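Local coordinates for periplasmic binding protein (Mycobacterium smegmatis, PDB 4MDY) that probably binds iron, perhaps as a complex, outside the membrane and delivers it to an ABC transporter, as a lipoprotein of the bacterial solute-binding protein 8 family, at residues G106-A109 with D110-A113; F162-V165 with K166-P170; L244-P247 with I248-Q251. All coordinates share one frame; numbering follows the deposited sequence. Where two conformers were deposited one is given.

Interaction 1: residues G106-A109 with D110-A113; sequences GLDA and DTYA
Asp108 and Thr111 carry the polar part of this local contact, which closes the start of helix 109-116. Both donors of Thr111 converge on one carboxylate oxygen: its backbone N lies 2.9 Å from Asp108 OD1, nearly in line with the C-O bond, and its OG1, also at 2.9 Å from Asp108 OD1, comes from above the carboxylate plane. Asp108 reaches them because its CG is tucked between the backbone N and the carbonyl carbon (chi1 56°). A water extends the network, donating to Gly106 O and Thr111 OG1 and accepting from Asp108 N.

This is a helix N-cap, with Asp108 as the capping residue. The first turn follows in the backbone, where Tyr112 N donates to Asp108 O (2.9 Å) and Ala113 N to Ala109 O (3.0 Å).

The apolar part lies with Leu107, just ahead of the cap. Leu107 CD1 meets Thr111 CG2 at 3.6 Å, while Leu107 CD2 comes to 4.0 Å from Tyr112 CB, near the edge of the tyrosine ring. Leu107 also packs on the loop residues Phe21 and Ile87 and on Ala123 of strand 121-123. The tyrosine ring meets His19 and Phe21, and its hydroxyl is hydrogen-bonded to Thr24 OG1.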
loop_
_atom_site.group_PDB
_atom_site.type_symbol
_atom_site.label_atom_id
_atom_site.label_comp_id
_atom_site.label_asym_id
_atom_site.label_seq_id
_atom_site.Cartn_x
_atom_site.Cartn_y
_atom_site.Cartn_z
ATOM N N GLY A 106 -3.018 -10.547 8.170
ATOM C CA GLY A 106 -3.296 -10.748 9.592
ATOM C C GLY A 106 -3.001 -12.163 10.064
ATOM O O GLY A 106 -3.588 -12.645 11.030
ATOM N N LEU A 107 -2.060 -12.817 9.396
ATOM C CA LEU A 107 -1.734 -14.206 9.676
ATOM C C LEU A 107 -1.194 -14.383 11.094
ATOM O O LEU A 107 -0.326 -13.625 11.524
ATOM C CB LEU A 107 -0.701 -14.690 8.658
ATOM C CG LEU A 107 -0.491 -16.185 8.483
ATOM C CD1 LEU A 107 -1.767 -16.851 7.983
ATOM C CD2 LEU A 107 0.658 -16.423 7.516
ATOM N N ASP A 108 -1.722 -15.367 11.822
ATOM C CA ASP A 108 -1.095 -15.815 13.076
ATOM C C ASP A 108 -0.518 -17.231 12.922
ATOM O O ASP A 108 -0.658 -17.853 11.870
ATOM C CB ASP A 108 -2.054 -15.696 14.280
ATOM C CG ASP A 108 -3.354 -16.450 14.091
ATOM O OD1 ASP A 108 -3.356 -17.537 13.484
ATOM O OD2 ASP A 108 -4.388 -15.949 14.576
ATOM N N ALA A 109 0.159 -17.718 13.959
ATOM C CA ALA A 109 0.845 -19.012 13.903
ATOM C C ALA A 109 -0.098 -20.172 13.610
ATOM O O ALA A 109 0.247 -21.088 12.866
ATOM C CB ALA A 109 1.589 -19.271 15.204
ATOM N N ASP A 110 -1.281 -20.133 14.211
ATOM C CA ASP A 110 -2.286 -21.175 14.005
ATOM C C ASP A 110 -2.710 -21.220 12.538
ATOM O O ASP A 110 -2.665 -22.270 11.906
ATOM C CB ASP A 110 -3.504 -20.917 14.901
ATOM C CG ASP A 110 -4.605 -21.948 14.710
ATOM O OD1 ASP A 110 -4.296 -23.161 14.704
ATOM O OD2 ASP A 110 -5.782 -21.541 14.569
ATOM N N THR A 111 -3.091 -20.065 12.005
ATOM C CA THR A 111 -3.563 -19.957 10.629
ATOM C C THR A 111 -2.461 -20.254 9.615
ATOM O O THR A 111 -2.720 -20.846 8.574
ATOM C CB THR A 111 -4.181 -18.573 10.382
ATOM O OG1 THR A 111 -5.203 -18.345 11.359
ATOM C CG2 THR A 111 -4.803 -18.493 9.008
ATOM N N TYR A 112 -1.233 -19.855 9.924
ATOM C CA TYR A 112 -0.082 -20.267 9.132
ATOM C C TYR A 112 0.027 -21.791 9.053
ATOM O O TYR A 112 0.233 -22.339 7.977
ATOM C CB TYR A 112 1.216 -19.698 9.707
ATOM C CG TYR A 112 2.448 -20.269 9.038
ATOM C CD1 TYR A 112 2.834 -19.837 7.771
ATOM C CD2 TYR A 112 3.206 -21.262 9.652
ATOM C CE1 TYR A 112 3.951 -20.356 7.151
ATOM C CE2 TYR A 112 4.327 -21.790 9.034
ATOM C CZ TYR A 112 4.692 -21.332 7.778
ATOM O OH TYR A 112 5.804 -21.830 7.143
ATOM N N ALA A 113 -0.110 -22.469 10.192
ATOM C CA ALA A 113 -0.056 -23.938 10.216
ATOM C C ALA A 113 -1.152 -24.552 9.333
ATOM O O ALA A 113 -0.902 -25.486 8.566
ATOM C CB ALA A 113 -0.154 -24.456 11.648
HETATM O O HOH W 1 -4.726 -15.396 11.182
#

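Interaction 2: residues F162-V165 with K166-P170; sequences FTTV and KTDHP
The contact between Val165 and His169 is a local one at the C-terminal end of helix 148-168, where a histidine side chain folds back onto the last turn. His169 is the first residue to leave helical backbone angles. His169 N still points at Val165 O, 2.9 Å away, but the N-H...O angle is only 126° and the bond is weak. The ring adds a straighter one: His169 ND1 donates to the same Val165 O over 3.1 Å. The oxygen lies near the ring plane, at its edge; since a carbonyl can only accept, ND1 carries the hydrogen of this bond. With CG beside the backbone N and anti to the carbonyl carbon (chi1 -59°), the ring turns its ND1 edge back to Val165 O, and His169 ND1 also comes to 3.8 Å from Val165 CG1, the two side chains crossing at a slant.

One residue earlier the regular i to i+4 bond is kept, Asp168 N donating to Thr164 O at 2.9 Å. Thr163 O takes the N-H of Thr167 and, weakly, its OG1, while the hydroxyl of Thr164 turns back to Asp160 O.

Val165 and Phe162 are buried on the face of the helix that looks to helix 279-294. Phe162 meets Tyr279 edge-to-face and touches Ala283; Val165 rests on Pro287 and on Met204. His169 stacks with Phe172 and touches Pro287 and Ala291, so that the close of helix 148-168 packs against helix 279-294 while its threonines face outward.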
loop_
_atom_site.group_PDB
_atom_site.type_symbol
_atom_site.label_atom_id
_atom_site.label_comp_id
_atom_site.label_asym_id
_atom_site.label_seq_id
_atom_site.Cartn_x
_atom_site.Cartn_y
_atom_site.Cartn_z
ATOM N N PHE A 162 11.158 8.496 -7.089
ATOM C CA PHE A 162 11.017 9.519 -6.046
ATOM C C PHE A 162 12.246 10.434 -5.942
ATOM O O PHE A 162 12.104 11.638 -5.725
ATOM C CB PHE A 162 10.674 8.876 -4.698
ATOM C CG PHE A 162 9.342 8.177 -4.693
ATOM C CD1 PHE A 162 8.188 8.846 -5.108
ATOM C CD2 PHE A 162 9.232 6.857 -4.294
ATOM C CE1 PHE A 162 6.955 8.209 -5.118
ATOM C CE2 PHE A 162 8.001 6.219 -4.298
ATOM C CZ PHE A 162 6.862 6.892 -4.713
ATOM N N THR A 163 13.438 9.864 -6.109
ATOM C CA THR A 163 14.682 10.649 -6.191
ATOM C C THR A 163 14.604 11.667 -7.331
ATOM O O THR A 163 15.039 12.805 -7.186
ATOM C CB THR A 163 15.907 9.734 -6.412
ATOM O OG1 THR A 163 16.227 9.063 -5.186
ATOM C CG2 THR A 163 17.138 10.531 -6.871
ATOM N N THR A 164 14.047 11.246 -8.461
ATOM C CA THR A 164 13.904 12.112 -9.624
ATOM C C THR A 164 12.892 13.237 -9.362
ATOM O O THR A 164 13.077 14.354 -9.848
ATOM C CB THR A 164 13.499 11.302 -10.873
ATOM O OG1 THR A 164 14.562 10.409 -11.219
ATOM C CG2 THR A 164 13.221 12.207 -12.056
ATOM N N VAL A 165 11.836 12.945 -8.601
ATOM C CA VAL A 165 10.850 13.971 -8.231
ATOM C C VAL A 165 11.542 15.095 -7.454
ATOM O O VAL A 165 11.302 16.281 -7.704
ATOM C CB VAL A 165 9.688 13.393 -7.392
ATOM C CG1 VAL A 165 8.816 14.510 -6.831
ATOM C CG2 VAL A 165 8.840 12.444 -8.231
ATOM N N LYS A 166 12.403 14.705 -6.520
ATOM C CA LYS A 166 13.185 15.649 -5.721
ATOM C C LYS A 166 14.024 16.565 -6.621
ATOM O O LYS A 166 14.049 17.780 -6.431
ATOM C CB LYS A 166 14.053 14.863 -4.729
ATOM C CG LYS A 166 15.040 15.670 -3.907
ATOM C CD LYS A 166 15.339 14.969 -2.587
ATOM C CE LYS A 166 16.772 15.177 -2.122
ATOM N NZ LYS A 166 17.683 14.153 -2.708
ATOM N N THR A 167 14.686 15.975 -7.613
ATOM C CA THR A 167 15.464 16.728 -8.599
ATOM C C THR A 167 14.600 17.677 -9.439
ATOM O O THR A 167 14.986 18.817 -9.697
ATOM C CB THR A 167 16.196 15.754 -9.543
ATOM O OG1 THR A 167 17.069 14.917 -8.771
ATOM C CG2 THR A 167 17.001 16.502 -10.614
ATOM N N ASP A 168 13.436 17.195 -9.867
ATOM C CA ASP A 168 12.514 17.989 -10.683
ATOM C C ASP A 168 11.822 19.120 -9.900
ATOM O O ASP A 168 11.346 20.085 -10.501
ATOM C CB ASP A 168 11.443 17.082 -11.297
ATOM C CG ASP A 168 11.997 16.129 -12.349
ATOM O OD1 ASP A 168 13.203 16.195 -12.670
ATOM O OD2 ASP A 168 11.209 15.307 -12.860
ATOM N N HIS A 169 11.761 18.996 -8.573
ATOM C CA HIS A 169 11.044 19.967 -7.724
ATOM C C HIS A 169 11.844 20.370 -6.493
ATOM O O HIS A 169 11.465 20.020 -5.371
ATOM C CB HIS A 169 9.719 19.371 -7.233
ATOM C CG HIS A 169 8.786 18.974 -8.329
ATOM N ND1 HIS A 169 8.814 17.732 -8.924
ATOM C CD2 HIS A 169 7.788 19.660 -8.931
ATOM C CE1 HIS A 169 7.869 17.673 -9.850
ATOM N NE2 HIS A 169 7.233 18.828 -9.871
ATOM N N PRO A 170 12.929 21.139 -6.677
ATOM C CA PRO A 170 13.701 21.577 -5.509
ATOM C C PRO A 170 12.921 22.471 -4.520
ATOM O O PRO A 170 13.344 22.629 -3.376
ATOM C CB PRO A 170 14.877 22.343 -6.129
ATOM C CG PRO A 170 14.379 22.799 -7.455
ATOM C CD PRO A 170 13.455 21.710 -7.931
#

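Interaction 3: residues L244-P247 with I248-Q251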
loop_
_atom_site.group_PDB
_atom_site.type_symbol
_atom_site.label_atom_id
_atom_site.label_comp_id
_atom_site.label_asym_id
_atom_site.label_seq_id
_atom_site.Cartn_x
_atom_site.Cartn_y
_atom_site.Cartn_z
ATOM N N LEU A 244 -14.421 19.853 3.535
ATOM C CA LEU A 244 -14.535 21.305 3.400
ATOM C C LEU A 244 -15.785 21.871 4.092
ATOM O O LEU A 244 -15.796 23.036 4.484
ATOM C CB LEU A 244 -14.505 21.705 1.924
ATOM C CG LEU A 244 -13.161 21.458 1.237
ATOM C CD1 LEU A 244 -13.284 21.670 -0.263
ATOM C CD2 LEU A 244 -12.070 22.351 1.816
ATOM N N ALA A 245 -16.820 21.048 4.256
ATOM C CA ALA A 245 -18.026 21.453 4.984
ATOM C C ALA A 245 -17.835 21.489 6.509
ATOM O O ALA A 245 -18.644 22.082 7.219
ATOM C CB ALA A 245 -19.195 20.541 4.623
ATOM N N ASP A 246 -16.789 20.843 7.014
ATOM C CA ASP A 246 -16.513 20.844 8.446
ATOM C C ASP A 246 -16.010 22.234 8.846
ATOM O O ASP A 246 -15.087 22.749 8.225
ATOM C CB ASP A 246 -15.486 19.753 8.796
ATOM C CG ASP A 246 -15.127 19.745 10.261
ATOM O OD1 ASP A 246 -14.326 20.601 10.677
ATOM O OD2 ASP A 246 -15.642 18.887 11.003
ATOM N N PRO A 247 -16.619 22.848 9.882
ATOM C CA PRO A 247 -16.286 24.236 10.205
ATOM C C PRO A 247 -14.859 24.425 10.716
ATOM O O PRO A 247 -14.301 25.495 10.540
ATOM C CB PRO A 247 -17.306 24.614 11.287
ATOM C CG PRO A 247 -17.770 23.326 11.866
ATOM C CD PRO A 247 -17.644 22.296 10.788
ATOM N N ILE A 248 -14.274 23.399 11.328
ATOM C CA ILE A 248 -12.880 23.492 11.763
ATOM C C ILE A 248 -11.966 23.385 10.541
ATOM O O ILE A 248 -11.089 24.222 10.348
ATOM C CB ILE A 248 -12.543 22.435 12.838
ATOM C CG1 ILE A 248 -13.332 22.747 14.117
ATOM C CG2 ILE A 248 -11.045 22.423 13.116
ATOM C CD1 ILE A 248 -13.239 21.685 15.193
ATOM N N VAL A 249 -12.196 22.380 9.702
ATOM C CA VAL A 249 -11.423 22.220 8.473
ATOM C C VAL A 249 -11.513 23.497 7.626
ATOM O O VAL A 249 -10.500 23.975 7.104
ATOM C CB VAL A 249 -11.854 20.962 7.677
ATOM C CG1 VAL A 249 -11.125 20.873 6.345
ATOM C CG2 VAL A 249 -11.582 19.702 8.488
ATOM N N ALA A 250 -12.711 24.076 7.543
ATOM C CA ALA A 250 -12.933 25.315 6.782
ATOM C C ALA A 250 -12.024 26.482 7.205
ATOM O O ALA A 250 -11.692 27.336 6.379
ATOM C CB ALA A 250 -14.397 25.727 6.873
ATOM N N GLN A 251 -11.619 26.514 8.477
ATOM C CA GLN A 251 -10.792 27.604 8.998
ATOM C C GLN A 251 -9.310 27.265 9.119
ATOM O O GLN A 251 -8.530 28.071 9.616
ATOM C CB GLN A 251 -11.324 28.062 10.349
ATOM C CG GLN A 251 -12.669 28.739 10.235
ATOM C CD GLN A 251 -13.062 29.462 11.503
ATOM O OE1 GLN A 251 -13.002 28.895 12.598
ATOM N NE2 GLN A 251 -13.470 30.725 11.362
#
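Asp246 and Val249 stand with their side chains at about a right angle, the carboxylate of the aspartate turned to the first N-H groups of the short, weakly bonded helix 247-250 while the valine flanks it. Asp246 has CG turned away from its own N (chi1 178°), which carries OD1 forward to the two N-H groups that open the helix. Val249 N is the better placed donor: it lies 2.9 Å from Asp246 OD1, the N-H...O angle is 169°, and Asp246 OD1 accepts with its anti lone pair, facing away from OD2. Ile248 N is equally near to Asp246 OD1, yet its N-H is turned off the oxygen, at 126°, and that bond is weak.

Val249 CG2 lies alongside the carboxylate, 3.6 Å from Asp246 OD1 and 3.9 Å from Asp246 CB. Ile248 CB lies 3.3 Å from Asp246 OD1. Hydrocarbon thus lies against OD1 from both residues that bond to it. The second oxygen serves another purpose: Asp246 OD2 forms a salt bridge with Arg217 NH1, which probably favours the charged form of this buried carboxylate and fixes the turn of the group. Arg217 is also touched by Pro247 and Ile248, and Asp246 rests on Leu184.

The main chain of Asp246 completes the grip, Ala250 N donating to Asp246 O over 2.8 Å. Ala250 CB points back at this carbonyl and approaches Pro247 O as well.

Such a grouping is typical of an aspartate N-cap followed by proline in the first turn, where a proline has no N-H to leave without a partner; here it starts helix 247-250 after a two-residue break from helix 237-244.

Interactions 1 and 3 are two versions of one motif, an aspartate capping a helix start, but they differ in the second donor to the capping OD1: a threonine hydroxyl joins the cap in interaction 1, an isoleucine N-H, weakly, in interaction 3. Interaction 2 is the counterpart at a helix end, where a ring nitrogen donates to a carbonyl. The three follow one another along the chain and do not touch. Centres of interactions 1 and 2 are about 41 Å apart, on opposite sides of the chain's centre; interaction 3 lies about 44 Å from interaction 1 and 32 Å from interaction 2, centre to centre. All three lie at least 21 Å from the middle of the chain.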